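Local coordinates for uncharacterized protein AF_1796 (Archaeoglobus fulgidus, PDB 1VIM) that is uncharacterized but, as a SIS-family member of the PHI subfamily, probably binds a sugar derivative and may act as an isomerase, at residues L72-Y77 with M179-T184. Sequence-based numbering, arbitrary orientation. Where two conformers were deposited one is given.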
ATOM      1  N   LEU A  72      -7.880  18.515   7.049  1.00 10.26           N
ATOM      2  CA  LEU A  72      -8.491  19.834   6.865  1.00 11.76           C
ATOM      3  C   LEU A  72      -9.988  19.766   6.570  1.00 12.78           C
ATOM      4  O   LEU A  72     -10.657  20.829   6.515  1.00 15.59           O
ATOM      5  CB  LEU A  72      -7.773  20.593   5.741  1.00 13.01           C
ATOM      6  CG  LEU A  72      -6.300  20.930   5.994  1.00 15.50           C
ATOM      7  CD1 LEU A  72      -5.681  21.516   4.726  1.00 17.30           C
ATOM      8  CD2 LEU A  72      -6.173  21.908   7.107  1.00 20.01           C
ATOM      9  N   GLY A  73     -10.506  18.559   6.344  1.00 10.89           N
ATOM     10  CA  GLY A  73     -11.935  18.364   6.128  1.00 11.57           C
ATOM     11  C   GLY A  73     -12.357  18.229   4.682  1.00 12.48           C
ATOM     12  O   GLY A  73     -13.558  18.184   4.403  1.00 14.15           O
ATOM     13  N   TYR A  74     -11.397  18.105   3.758  1.00 11.35           N
ATOM     14  CA  TYR A  74     -11.757  17.871   2.362  1.00 11.24           C
ATOM     15  C   TYR A  74     -12.129  16.412   2.123  1.00 10.14           C
ATOM     16  O   TYR A  74     -11.690  15.505   2.861  1.00 11.81           O
ATOM     17  CB  TYR A  74     -10.607  18.240   1.408  1.00 11.57           C
ATOM     18  CG  TYR A  74     -10.287  19.717   1.366  1.00 12.56           C
ATOM     19  CD1 TYR A  74     -11.071  20.583   0.616  1.00 14.09           C
ATOM     20  CD2 TYR A  74      -9.219  20.242   2.080  1.00 14.26           C
ATOM     21  CE1 TYR A  74     -10.799  21.945   0.580  1.00 16.29           C
ATOM     22  CE2 TYR A  74      -8.923  21.612   2.043  1.00 16.07           C
ATOM     23  CZ  TYR A  74      -9.720  22.446   1.289  1.00 17.24           C
ATOM     24  OH  TYR A  74      -9.433  23.793   1.239  1.00 22.02           O
ATOM     25  N   THR A  75     -12.880  16.188   1.055  1.00  9.99           N
ATOM     26  CA  THR A  75     -13.132  14.852   0.553  1.00  9.82           C
ATOM     27  C   THR A  75     -12.022  14.552  -0.456  1.00  8.39           C
ATOM     28  O   THR A  75     -11.921  15.186  -1.509  1.00  9.77           O
ATOM     29  CB  THR A  75     -14.493  14.782  -0.131  1.00 11.10           C
ATOM     30  OG1 THR A  75     -15.499  15.066   0.859  1.00 13.92           O
ATOM     31  CG2 THR A  75     -14.789  13.373  -0.584  1.00 12.12           C
ATOM     32  N   VAL A  76     -11.179  13.591  -0.110  1.00  8.61           N
ATOM     33  CA  VAL A  76      -9.938  13.380  -0.849  1.00  7.76           C
ATOM     34  C   VAL A  76      -9.644  11.890  -0.973  1.00  7.05           C
ATOM     35  O   VAL A  76      -9.958  11.104  -0.091  1.00  8.57           O
ATOM     36  CB  VAL A  76      -8.758  14.157  -0.197  1.00  8.67           C
ATOM     37  CG1 VAL A  76      -8.577  13.781   1.250  1.00  9.68           C
ATOM     38  CG2 VAL A  76      -7.461  14.026  -0.981  1.00  9.29           C
ATOM     39  N   TYR A  77      -8.990  11.533  -2.074  1.00  7.41           N
ATOM     40  CA  TYR A  77      -8.629  10.134  -2.362  1.00  7.74           C
ATOM     41  C   TYR A  77      -7.283  10.089  -3.022  1.00  7.72           C
ATOM     42  O   TYR A  77      -6.853  11.039  -3.669  1.00  8.19           O
ATOM     43  CB  TYR A  77      -9.635   9.503  -3.325  1.00  8.98           C
ATOM     44  CG  TYR A  77     -11.053   9.663  -2.891  1.00  9.45           C
ATOM     45  CD1 TYR A  77     -11.581   8.882  -1.875  1.00 10.99           C
ATOM     46  CD2 TYR A  77     -11.875  10.621  -3.521  1.00 11.90           C
ATOM     47  CE1 TYR A  77     -12.975   9.090  -1.490  1.00 13.65           C
ATOM     48  CE2 TYR A  77     -13.183  10.807  -3.153  1.00 13.97           C
ATOM     49  CZ  TYR A  77     -13.700  10.075  -2.162  1.00 13.20           C
ATOM     50  OH  TYR A  77     -15.051  10.344  -1.935  1.00 16.88           O
ATOM     51  N   MET A 179      -4.844  28.852   7.715  1.00 15.92           N
ATOM     52  CA  MET A 179      -5.046  30.276   7.990  1.00 18.14           C
ATOM     53  C   MET A 179      -6.341  30.772   7.348  1.00 18.49           C
ATOM     54  O   MET A 179      -7.162  31.425   8.027  1.00 19.48           O
ATOM     55  CB  MET A 179      -3.828  31.105   7.554  1.00 19.69           C
ATOM     56  CG  MET A 179      -3.960  32.617   7.799  0.65 23.73           C
ATOM     57  SD  MET A 179      -4.735  33.450   6.407  0.65 28.76           S
ATOM     58  CE  MET A 179      -4.727  35.150   6.974  0.65 28.42           C
ATOM     59  N   GLN A 180      -6.555  30.463   6.071  1.00 18.58           N
ATOM     60  CA  GLN A 180      -7.734  30.946   5.338  1.00 19.77           C
ATOM     61  C   GLN A 180      -9.035  30.433   5.918  1.00 20.22           C
ATOM     62  O   GLN A 180     -10.044  31.157   5.932  1.00 21.62           O
ATOM     63  CB  GLN A 180      -7.656  30.584   3.856  1.00 19.36           C
ATOM     64  CG  GLN A 180      -6.564  31.316   3.111  1.00 21.54           C
ATOM     65  CD  GLN A 180      -6.588  31.071   1.621  1.00 24.50           C
ATOM     66  OE1 GLN A 180      -7.507  30.437   1.096  1.00 28.78           O
ATOM     67  NE2 GLN A 180      -5.595  31.594   0.928  1.00 25.32           N
ATOM     68  N   LYS A 181      -9.010  29.211   6.431  1.00 19.85           N
ATOM     69  CA  LYS A 181     -10.219  28.540   6.884  1.00 20.50           C
ATOM     70  C   LYS A 181     -10.385  28.646   8.401  1.00 20.64           C
ATOM     71  O   LYS A 181     -11.339  28.094   8.972  1.00 21.60           O
ATOM     72  CB  LYS A 181     -10.176  27.074   6.444  1.00 21.89           C
ATOM     73  CG  LYS A 181     -10.396  26.872   4.957  1.00 25.63           C
ATOM     74  CD  LYS A 181     -10.275  25.394   4.602  1.00 30.62           C
ATOM     75  CE  LYS A 181     -11.626  24.671   4.675  1.00 33.95           C
ATOM     76  NZ  LYS A 181     -11.501  23.177   4.648  1.00 35.89           N
ATOM     77  N   HIS A 182      -9.462  29.365   9.035  1.00 21.28           N
ATOM     78  CA  HIS A 182      -9.411  29.535  10.492  1.00 22.08           C
ATOM     79  C   HIS A 182      -9.425  28.200  11.229  1.00 21.68           C
ATOM     80  O   HIS A 182     -10.138  28.008  12.208  1.00 22.56           O
ATOM     81  CB  HIS A 182     -10.541  30.460  10.965  1.00 23.55           C
ATOM     82  CG  HIS A 182     -10.593  31.754  10.216  1.00 26.94           C
ATOM     83  ND1 HIS A 182     -11.462  31.973   9.171  1.00 30.01           N
ATOM     84  CD2 HIS A 182      -9.853  32.883  10.333  1.00 29.88           C
ATOM     85  CE1 HIS A 182     -11.273  33.190   8.689  1.00 31.19           C
ATOM     86  NE2 HIS A 182     -10.301  33.764   9.378  1.00 31.63           N
ATOM     87  N   LEU A 183      -8.626  27.266  10.711  1.00 19.55           N
ATOM     88  CA  LEU A 183      -8.470  25.963  11.321  1.00 19.79           C
ATOM     89  C   LEU A 183      -7.231  25.959  12.187  1.00 20.06           C
ATOM     90  O   LEU A 183      -6.251  26.631  11.867  1.00 22.34           O
ATOM     91  CB  LEU A 183      -8.348  24.880  10.246  1.00 19.86           C
ATOM     92  CG  LEU A 183      -9.598  24.658   9.396  1.00 20.88           C
ATOM     93  CD1 LEU A 183      -9.242  23.769   8.193  1.00 19.75           C
ATOM     94  CD2 LEU A 183     -10.681  24.019  10.242  1.00 22.83           C
ATOM     95  N   THR A 184      -7.289  25.221  13.286  1.00 19.51           N
ATOM     96  CA  THR A 184      -6.172  25.111  14.213  1.00 19.80           C
ATOM     97  C   THR A 184      -5.678  23.678  14.233  1.00 18.69           C
ATOM     98  O   THR A 184      -6.335  22.775  13.711  1.00 17.92           O
ATOM     99  CB  THR A 184      -6.598  25.487  15.642  1.00 21.11           C
ATOM    100  OG1 THR A 184      -7.538  24.513  16.129  1.00 20.82           O
ATOM    101  CG2 THR A 184      -7.373  26.815  15.651  1.00 22.64           C
TER
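The ammonium of K181 is shared between two groups of 72-77: NZ gives a weak hydrogen bond to the carbonyl O of L72, 3.1 Å away, and also sits over one face of the Y74 ring. K181 NZ lies 4.2 Å from the centroid of the Y74 ring and 25° off the normal, a cation-pi contact displaced toward the rim, with CZ the nearest ring atom. K181 gets there through a bend in its chain: chi3 is 91° where an extended chain would have about 180°, and the turn brings NZ over the ring face, while K181 CD passes 3.8 Å from Y74 OH. That hydroxyl is hydrogen-bonded to OD1 of D45, which probably helps fix the ring that the lysine approaches. Both segments leave helices through Schellman motifs, with G73 and H182 at positive phi. The contact thus joins the C-terminal ends of helices 56-71 and 160-181 on the edge-strand side of the parallel alpha/beta sheet of the SIS domain, where the chain turns into strand 76-78. L72 O belongs to the first of these ends, and the helix dipole would be expected to strengthen its hold on the lysine. Beside it the leucines meet, L72 CD2 to L183 CD1 at 3.7 Å, and the same CD1 lies equally near L72 O. An alanine in place of Y74 is likely to leave the K181 ammonium with the weak L72 bond alone in this contact and D45 without its hydroxyl mate. L183 O accepts a hydrogen bond from Q154 NE2 of a second subunit.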